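Local coordinates for aminoglycoside N(3)-acetyltransferase III (PDB 7LAO), which transfers an acetyl group from acetyl-CoA to the 3-amino group of 2-deoxystreptamine antibiotics such as gentamicin, kanamycin and tobramycin, giving resistance to them, at residues A[7-10]-A[11-15]; A[161-164]-A[165-169]; A[61-64]-A[65-69]. All coordinates share one frame; numbering follows the deposited sequence.

Interaction 1 (A[7-10]-A[11-15])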
ATOM      1  N   GLU A   7       1.226  12.779  21.573  1.00 38.58           N
ATOM      2  CA  GLU A   7       0.216  12.214  22.463  1.00 45.28           C
ATOM      3  C   GLU A   7      -1.197  12.472  21.950  1.00 38.36           C
ATOM      4  O   GLU A   7      -2.086  11.630  22.126  1.00 40.54           O
ATOM      5  CB  GLU A   7       0.361  12.787  23.870  1.00 52.24           C
ATOM      6  CG  GLU A   7       1.638  12.360  24.590  1.00 65.64           C
ATOM      7  CD  GLU A   7       2.852  13.198  24.181  1.00 71.43           C
ATOM      8  OE1 GLU A   7       2.655  14.305  23.627  1.00 61.93           O
ATOM      9  OE2 GLU A   7       4.003  12.738  24.403  1.00 78.63           O
ATOM     10  N   SER A   8      -1.426  13.627  21.334  1.00 39.77           N
ATOM     11  CA  SER A   8      -2.772  13.948  20.857  1.00 43.21           C
ATOM     12  C   SER A   8      -3.122  13.115  19.636  1.00 38.80           C
ATOM     13  O   SER A   8      -4.255  12.634  19.509  1.00 34.33           O
ATOM     14  CB  SER A   8      -2.890  15.444  20.553  1.00 46.29           C
ATOM     15  OG  SER A   8      -2.305  15.816  19.317  1.00 42.99           O
ATOM     16  N   ILE A   9      -2.146  12.889  18.753  1.00 35.15           N
ATOM     17  CA  ILE A   9      -2.367  11.996  17.615  1.00 30.63           C
ATOM     18  C   ILE A   9      -2.588  10.559  18.074  1.00 29.22           C
ATOM     19  O   ILE A   9      -3.437   9.848  17.517  1.00 33.28           O
ATOM     20  CB  ILE A   9      -1.211  12.082  16.601  1.00 30.58           C
ATOM     21  CG1 ILE A   9      -0.980  13.544  16.100  1.00 36.94           C
ATOM     22  CG2 ILE A   9      -1.458  11.030  15.440  1.00 28.59           C
ATOM     23  CD1 ILE A   9      -2.231  14.224  15.510  1.00 34.00           C
ATOM     24  N   THR A  10      -1.859  10.113  19.106  1.00 34.48           N
ATOM     25  CA  THR A  10      -2.104   8.777  19.642  1.00 38.07           C
ATOM     26  C   THR A  10      -3.520   8.653  20.180  1.00 41.26           C
ATOM     27  O   THR A  10      -4.172   7.626  19.977  1.00 36.33           O
ATOM     28  CB  THR A  10      -1.092   8.422  20.743  1.00 39.38           C
ATOM     29  OG1 THR A  10       0.243   8.560  20.249  1.00 38.23           O
ATOM     30  CG2 THR A  10      -1.274   6.975  21.164  1.00 36.65           C
ATOM     31  N   ALA A  11      -4.003   9.690  20.890  1.00 35.95           N
ATOM     32  CA  ALA A  11      -5.375   9.694  21.384  1.00 38.92           C
ATOM     33  C   ALA A  11      -6.385   9.625  20.244  1.00 35.72           C
ATOM     34  O   ALA A  11      -7.328   8.828  20.308  1.00 32.08           O
ATOM     35  CB  ALA A  11      -5.630  10.925  22.242  1.00 39.03           C
ATOM     36  N   ASP A  12      -6.173  10.397  19.166  1.00 30.82           N
ATOM     37  CA  ASP A  12      -7.097  10.321  18.023  1.00 30.07           C
ATOM     38  C   ASP A  12      -7.123   8.911  17.400  1.00 32.99           C
ATOM     39  O   ASP A  12      -8.187   8.392  17.040  1.00 28.70           O
ATOM     40  CB  ASP A  12      -6.713  11.352  16.950  1.00 34.24           C
ATOM     41  CG  ASP A  12      -6.792  12.824  17.450  1.00 47.71           C
ATOM     42  OD1 ASP A  12      -7.492  13.075  18.461  1.00 48.29           O
ATOM     43  OD2 ASP A  12      -6.173  13.705  16.796  1.00 36.71           O
ATOM     44  N   LEU A  13      -5.949   8.289  17.225  1.00 27.84           N
ATOM     45  CA  LEU A  13      -5.871   6.928  16.713  1.00 24.40           C
ATOM     46  C   LEU A  13      -6.659   5.959  17.584  1.00 26.89           C
ATOM     47  O   LEU A  13      -7.416   5.109  17.082  1.00 24.44           O
ATOM     48  CB  LEU A  13      -4.392   6.518  16.661  1.00 27.24           C
ATOM     49  CG  LEU A  13      -3.629   7.294  15.590  1.00 27.93           C
ATOM     50  CD1 LEU A  13      -2.081   6.977  15.757  1.00 24.42           C
ATOM     51  CD2 LEU A  13      -4.137   6.959  14.173  1.00 24.67           C
ATOM     52  N   HIS A  14      -6.461   6.037  18.895  1.00 31.57           N
ATOM     53  CA  HIS A  14      -7.218   5.168  19.789  1.00 28.68           C
ATOM     54  C   HIS A  14      -8.712   5.406  19.651  1.00 34.96           C
ATOM     55  O   HIS A  14      -9.499   4.459  19.585  1.00 35.72           O
ATOM     56  CB  HIS A  14      -6.772   5.411  21.225  1.00 33.01           C
ATOM     57  CG  HIS A  14      -7.294   4.404  22.185  1.00 46.27           C
ATOM     58  ND1 HIS A  14      -8.484   4.565  22.862  1.00 48.33           N
ATOM     59  CD2 HIS A  14      -6.815   3.185  22.540  1.00 45.47           C
ATOM     60  CE1 HIS A  14      -8.698   3.505  23.626  1.00 48.19           C
ATOM     61  NE2 HIS A  14      -7.700   2.653  23.448  1.00 49.03           N
ATOM     62  N   GLY A  15      -9.122   6.673  19.571  1.00 39.27           N
ATOM     63  CA  GLY A  15     -10.525   6.963  19.423  1.00 40.47           C
ATOM     64  C   GLY A  15     -11.073   6.449  18.114  1.00 39.92           C
ATOM     65  O   GLY A  15     -12.271   6.203  17.997  1.00 37.50           O
TER
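I9 meets L13 one helical turn on, where the gamma methyl of I9 touches a terminal methyl of L13: CG2 of I9 lies 4.1 Å from CD1 of L13, the two side chains slanting across each other. In I9, chi1 of -56° puts CG1 beside the backbone N and leaves CG2 anti to it, which turns that methyl towards L13, while the longer branch ends near the carboxylate of D12, with CD1 4.2 Å from OD2. L13 CG also comes 3.2 Å from I9 O.

Across the contact the hydrogen bonds are main-chain and of the i to i+4 kind. A11 N reaches E7 O, D12 N reaches S8 O at 3.0 Å, L13 N reaches I9 O with an N-H...O angle of 168°, and H14 N reaches T10 O. This is regular alpha-helix, nearly the full length of helix 6-16, and its apolar side packs on the rest of the fold: I9 and L13 rest against helix 40-51 and on V243 of strand 239-243, an outermost strand of the main sheet.

Polar side chains mostly turn to partners beyond these residues. D12 holds its carboxylate near S8 O, two acceptors without a bond between them, and OD2 accepts from G244 N instead. T10 OG1 bonds back to I6 O, and S8 OG to T5 N.

Interaction 2 (A[161-164]-A[165-169])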
ATOM      1  N   LEU A 161      -5.399   8.207   6.665  1.00 27.48           N
ATOM      2  CA  LEU A 161      -5.232   9.463   7.418  1.00 27.63           C
ATOM      3  C   LEU A 161      -5.294  10.598   6.414  1.00 30.45           C
ATOM      4  O   LEU A 161      -4.257  11.040   5.923  1.00 30.96           O
ATOM      5  CB  LEU A 161      -3.913   9.528   8.170  1.00 33.13           C
ATOM      6  CG  LEU A 161      -3.698   8.484   9.264  1.00 39.45           C
ATOM      7  CD1 LEU A 161      -2.297   8.656   9.908  1.00 36.23           C
ATOM      8  CD2 LEU A 161      -4.820   8.527  10.323  1.00 34.26           C
ATOM      9  N   GLY A 162      -6.513  11.071   6.131  1.00 32.05           N
ATOM     10  CA  GLY A 162      -6.773  12.081   5.110  1.00 33.06           C
ATOM     11  C   GLY A 162      -6.561  11.616   3.685  1.00 39.93           C
ATOM     12  O   GLY A 162      -6.664  12.430   2.780  1.00 38.46           O
ATOM     13  N   ALA A 163      -6.251  10.298   3.439  1.00 38.03           N
ATOM     14  CA  ALA A 163      -6.071   9.859   2.059  1.00 36.78           C
ATOM     15  C   ALA A 163      -7.433   9.445   1.485  1.00 32.83           C
ATOM     16  O   ALA A 163      -8.330   9.075   2.236  1.00 30.04           O
ATOM     17  CB  ALA A 163      -5.084   8.689   1.986  1.00 32.78           C
ATOM     18  N   PRO A 164      -7.635   9.542   0.178  1.00 35.36           N
ATOM     19  CA  PRO A 164      -8.965   9.246  -0.376  1.00 37.64           C
ATOM     20  C   PRO A 164      -9.211   7.735  -0.442  1.00 35.08           C
ATOM     21  O   PRO A 164      -8.298   6.909  -0.302  1.00 29.75           O
ATOM     22  CB  PRO A 164      -8.929   9.892  -1.762  1.00 38.08           C
ATOM     23  CG  PRO A 164      -7.436   9.917  -2.108  1.00 45.07           C
ATOM     24  CD  PRO A 164      -6.696  10.073  -0.831  1.00 42.04           C
ATOM     25  N   LEU A 165     -10.492   7.378  -0.656  1.00 32.09           N
ATOM     26  CA  LEU A 165     -10.863   5.972  -0.682  1.00 35.89           C
ATOM     27  C   LEU A 165     -10.140   5.191  -1.793  1.00 35.61           C
ATOM     28  O   LEU A 165      -9.931   3.980  -1.652  1.00 32.80           O
ATOM     29  CB  LEU A 165     -12.367   5.860  -0.836  1.00 40.86           C
ATOM     30  CG  LEU A 165     -13.219   6.311   0.345  1.00 37.01           C
ATOM     31  CD1 LEU A 165     -14.611   5.821   0.017  1.00 40.42           C
ATOM     32  CD2 LEU A 165     -12.725   5.683   1.644  1.00 32.10           C
ATOM     33  N   ASP A 166      -9.750   5.855  -2.896  1.00 33.83           N
ATOM     34  CA  ASP A 166      -9.021   5.140  -3.939  1.00 38.87           C
ATOM     35  C   ASP A 166      -7.617   4.712  -3.506  1.00 42.37           C
ATOM     36  O   ASP A 166      -6.957   3.983  -4.261  1.00 35.76           O
ATOM     37  CB  ASP A 166      -8.943   5.960  -5.243  1.00 40.06           C
ATOM     38  CG  ASP A 166      -8.173   7.273  -5.098  1.00 57.07           C
ATOM     39  OD1 ASP A 166      -7.631   7.554  -4.014  1.00 64.74           O
ATOM     40  OD2 ASP A 166      -8.115   8.040  -6.086  1.00 62.93           O
ATOM     41  N   SER A 167      -7.128   5.117  -2.337  1.00 38.78           N
ATOM     42  CA  SER A 167      -5.800   4.689  -1.924  0.50 36.38           C
ATOM     43  C   SER A 167      -5.822   3.394  -1.093  1.00 36.92           C
ATOM     44  O   SER A 167      -4.789   3.036  -0.507  1.00 34.67           O
ATOM     45  CB  SER A 167      -5.090   5.821  -1.158  0.50 36.85           C
ATOM     46  OG  SER A 167      -5.668   6.066   0.112  0.50 35.99           O
ATOM     47  N   VAL A 168      -6.967   2.675  -1.040  1.00 34.30           N
ATOM     48  CA  VAL A 168      -7.066   1.430  -0.250  1.00 31.81           C
ATOM     49  C   VAL A 168      -6.402   0.256  -0.981  1.00 30.13           C
ATOM     50  O   VAL A 168      -7.059  -0.570  -1.641  1.00 30.31           O
ATOM     51  CB  VAL A 168      -8.535   1.113   0.128  1.00 30.18           C
ATOM     52  CG1 VAL A 168      -8.603  -0.158   0.980  1.00 24.67           C
ATOM     53  CG2 VAL A 168      -9.123   2.233   0.945  1.00 39.18           C
ATOM     54  N   THR A 169      -5.083   0.146  -0.817  1.00 23.83           N
ATOM     55  CA  THR A 169      -4.298  -0.764  -1.645  1.00 28.01           C
ATOM     56  C   THR A 169      -4.703  -2.220  -1.465  1.00 21.98           C
ATOM     57  O   THR A 169      -4.616  -3.022  -2.410  1.00 25.97           O
ATOM     58  CB  THR A 169      -2.812  -0.591  -1.305  1.00 29.99           C
ATOM     59  OG1 THR A 169      -2.460   0.783  -1.517  1.00 32.13           O
ATOM     60  CG2 THR A 169      -1.934  -1.499  -2.160  1.00 28.30           C
TER
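S167 folds back on P164, and its amide closes the turn: S167 N donates to P164 O at 3.0 Å. The N-H points almost straight at the oxygen (165°), yet the donor stands above the carbonyl plane. The serine side chain was modelled in two conformers, and what follows for OG holds for the one described. There chi1 of 70° sets OG between the backbone N and the carbonyl carbon, on the way to the oxygen the amide also uses. OG donates to P164 O at 2.8 Å, within the carbonyl plane and at a C=O...O angle of 156°, and lies 3.3 Å from CB of A163.

This is the tight side, turned into the protein. A163 and V168 are buried, S167 touches H27 of strand 23-28, and L165 starts away from the proline and packs on Y249 and F251 of strand 246-252 and on A229 of helix 224-233.

The other side is looser: P164 and D166 are exposed, and no bond joins them. One carboxylate oxygen, OD1, comes up to CG and CB of the proline ring, the side chains crossing at a slant; its 3.0 Å to P164 CG is short. D166 also touches E226 of helix 224-233.

Residues 164-167 form a type I beta turn, with 3-10 geometry at 165-166, followed by an inverse gamma turn centred on V168, in the loop that carries the chain from strand 157-161 to helix 170-177. The chemistry implies a turn held by the amide bond, to which the hydroxyl adds a second in the conformer described, so that P164 O then accepts two.

Interaction 3 (A[61-64]-A[65-69])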
ATOM      1  N   ALA A  61       5.467   1.486  -0.033  1.00 37.46           N
ATOM      2  CA  ALA A  61       6.573   2.416  -0.271  1.00 35.30           C
ATOM      3  C   ALA A  61       6.881   2.577  -1.756  1.00 37.45           C
ATOM      4  O   ALA A  61       7.131   3.689  -2.231  1.00 37.59           O
ATOM      5  CB  ALA A  61       7.833   1.949   0.466  1.00 45.05           C
ATOM      6  N   SER A  62       6.930   1.473  -2.488  1.00 31.45           N
ATOM      7  CA  SER A  62       7.224   1.512  -3.930  1.00 39.08           C
ATOM      8  C   SER A  62       8.599   2.178  -4.097  1.00 39.20           C
ATOM      9  O   SER A  62       9.478   2.022  -3.231  1.00 43.13           O
ATOM     10  CB  SER A  62       6.084   2.175  -4.691  1.00 36.93           C
ATOM     11  OG  SER A  62       6.434   2.363  -6.064  1.00 38.84           O
ATOM     12  N   TRP A  63       8.816   2.950  -5.156  1.00 38.58           N
ATOM     13  CA  TRP A  63      10.157   3.441  -5.456  1.00 45.45           C
ATOM     14  C   TRP A  63      10.043   4.708  -6.294  1.00 46.61           C
ATOM     15  O   TRP A  63       9.297   4.725  -7.277  1.00 46.85           O
ATOM     16  CB  TRP A  63      10.933   2.342  -6.205  1.00 42.30           C
ATOM     17  CG  TRP A  63      12.408   2.608  -6.513  1.00 45.30           C
ATOM     18  CD1 TRP A  63      13.235   3.503  -5.909  1.00 45.49           C
ATOM     19  CD2 TRP A  63      13.186   1.956  -7.524  1.00 48.73           C
ATOM     20  NE1 TRP A  63      14.504   3.442  -6.470  1.00 62.05           N
ATOM     21  CE2 TRP A  63      14.496   2.496  -7.465  1.00 56.06           C
ATOM     22  CE3 TRP A  63      12.907   0.957  -8.467  1.00 47.81           C
ATOM     23  CZ2 TRP A  63      15.511   2.083  -8.318  1.00 55.24           C
ATOM     24  CZ3 TRP A  63      13.921   0.538  -9.308  1.00 50.77           C
ATOM     25  CH2 TRP A  63      15.211   1.103  -9.230  1.00 54.95           C
ATOM     26  N   ASP A  64      10.815   5.744  -5.939  1.00 44.66           N
ATOM     27  CA  ASP A  64      10.775   6.999  -6.678  1.00 49.39           C
ATOM     28  C   ASP A  64      11.477   6.936  -8.034  1.00 57.79           C
ATOM     29  O   ASP A  64      11.376   7.904  -8.796  1.00 59.08           O
ATOM     30  CB  ASP A  64      11.360   8.141  -5.816  1.00 54.37           C
ATOM     31  CG  ASP A  64      12.853   7.969  -5.499  1.00 58.23           C
ATOM     32  OD1 ASP A  64      13.545   8.998  -5.404  1.00 66.81           O
ATOM     33  OD2 ASP A  64      13.347   6.826  -5.354  1.00 58.65           O
ATOM     34  N   ARG A  65      12.164   5.828  -8.369  1.00 55.14           N
ATOM     35  CA  ARG A  65      12.810   5.649  -9.671  1.00 59.01           C
ATOM     36  C   ARG A  65      12.416   4.313 -10.308  1.00 58.20           C
ATOM     37  O   ARG A  65      13.226   3.644 -10.962  1.00 57.08           O
ATOM     38  CB  ARG A  65      14.337   5.749  -9.553  1.00 61.19           C
ATOM     39  CG  ARG A  65      14.859   7.122  -9.133  1.00 66.83           C
ATOM     40  CD  ARG A  65      14.502   8.210 -10.137  1.00 75.58           C
ATOM     41  NE  ARG A  65      14.426   7.673 -11.493  1.00 85.44           N
ATOM     42  CZ  ARG A  65      13.596   8.111 -12.436  1.00 90.92           C
ATOM     43  NH1 ARG A  65      12.761   9.116 -12.187  1.00 89.78           N
ATOM     44  NH2 ARG A  65      13.606   7.538 -13.633  1.00 94.92           N
ATOM     45  N   SER A  66      11.182   3.900 -10.131  1.00 50.34           N
ATOM     46  CA  SER A  66      10.752   2.653 -10.740  1.00 50.60           C
ATOM     47  C   SER A  66      10.589   2.848 -12.247  1.00 56.27           C
ATOM     48  O   SER A  66      10.083   3.884 -12.675  1.00 57.78           O
ATOM     49  CB  SER A  66       9.451   2.189 -10.110  1.00 49.32           C
ATOM     50  OG  SER A  66       8.757   1.284 -10.940  1.00 52.43           O
ATOM     51  N   PRO A  67      11.070   1.899 -13.083  1.00 63.09           N
ATOM     52  CA  PRO A  67      10.882   2.003 -14.542  1.00 66.22           C
ATOM     53  C   PRO A  67       9.623   1.294 -15.030  1.00 69.59           C
ATOM     54  O   PRO A  67       9.646   0.551 -16.019  1.00 68.06           O
ATOM     55  CB  PRO A  67      12.154   1.326 -15.082  1.00 67.70           C
ATOM     56  CG  PRO A  67      12.442   0.285 -14.085  1.00 60.70           C
ATOM     57  CD  PRO A  67      12.016   0.829 -12.737  1.00 61.92           C
ATOM     58  N   TYR A  68       8.499   1.531 -14.334  1.00 64.08           N
ATOM     59  CA  TYR A  68       7.248   0.846 -14.650  1.00 59.88           C
ATOM     60  C   TYR A  68       6.723   1.247 -16.024  1.00 63.19           C
ATOM     61  O   TYR A  68       6.457   0.394 -16.877  1.00 64.31           O
ATOM     62  CB  TYR A  68       6.198   1.142 -13.574  1.00 55.99           C
ATOM     63  CG  TYR A  68       4.832   0.553 -13.879  1.00 57.93           C
ATOM     64  CD1 TYR A  68       4.564  -0.793 -13.628  1.00 53.10           C
ATOM     65  CD2 TYR A  68       3.806   1.342 -14.426  1.00 59.89           C
ATOM     66  CE1 TYR A  68       3.308  -1.345 -13.896  1.00 57.94           C
ATOM     67  CE2 TYR A  68       2.546   0.800 -14.706  1.00 59.65           C
ATOM     68  CZ  TYR A  68       2.299  -0.541 -14.430  1.00 62.65           C
ATOM     69  OH  TYR A  68       1.060  -1.099 -14.705  1.00 66.03           O
ATOM     70  N   GLU A  69       6.532   2.543 -16.252  1.00 69.66           N
ATOM     71  CA  GLU A  69       5.942   2.938 -17.526  1.00 76.26           C
ATOM     72  C   GLU A  69       6.969   2.833 -18.645  1.00 77.79           C
ATOM     73  O   GLU A  69       6.635   2.459 -19.777  1.00 81.80           O
ATOM     74  CB  GLU A  69       5.355   4.344 -17.426  1.00 78.28           C
ATOM     75  CG  GLU A  69       4.002   4.490 -18.121  1.00 86.01           C
ATOM     76  CD  GLU A  69       4.129   4.748 -19.627  1.00 94.34           C
ATOM     77  OE1 GLU A  69       5.271   4.803 -20.140  1.00 97.91           O
ATOM     78  OE2 GLU A  69       3.083   4.907 -20.295  1.00 94.99           O
TER
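The loop that leaves strand 56-60 for helix 102-108 makes a sharp bend at W63, D64 and R65, and the indole of W63 is the surface the bend folds over. With CG anti to the backbone N (chi1 -175°), the ring lies back beneath the residues that follow. R65 covers one face: its CB stands 4.1 Å from the centroid of the five-membered ring, 26° off the normal, a CH-pi contact. On the six-membered part the backbone of R65 takes over, R65 O lying 3.6 Å from W63 CZ3. That oxygen accepts a hydrogen bond from W85 NE1.

S66 and P67 follow along the ring at a slant, with S66 CB 4.0 Å from CE3 of W63 and P67 CD 3.9 Å from CZ3. S66 OG bonds to D119 OD1. R65, bent at chi2 and chi3, passes beside the D64 carbonyl, its CD 3.4 Å from D64 O, and leads its guanidinium away from the indole.

F88 meets W63 edge-to-face, and a HEPES molecule, probably from the crystallisation liquor, lies about 4 Å from the S66 side chain and may mark a pocket. The arrangement is that of an irregular loop wrapped on a buried tryptophan.

Along the chain the order is interaction 1, interaction 3, interaction 2. Interactions 1 and 2 have centres about 19 Å apart and touch through packing of L13 CD2 on L161 CD2, 4.2 Å apart, so helix 6-16 lies against the end of strand 157-161. Interactions 2 and 3 are also about 19 Å apart between centres, but their nearest atoms are about 8 Å apart. They lie in loops leaving strands 157-161 and 56-60, either side of strand 23-28 in the mixed sheet. Interactions 1 and 3 have centres about 33 Å apart and nearest atoms about 18 Å, on opposite sides of the chain's centre; interaction 1 is a helix packed on outermost strand 239-243 and on helix 40-51.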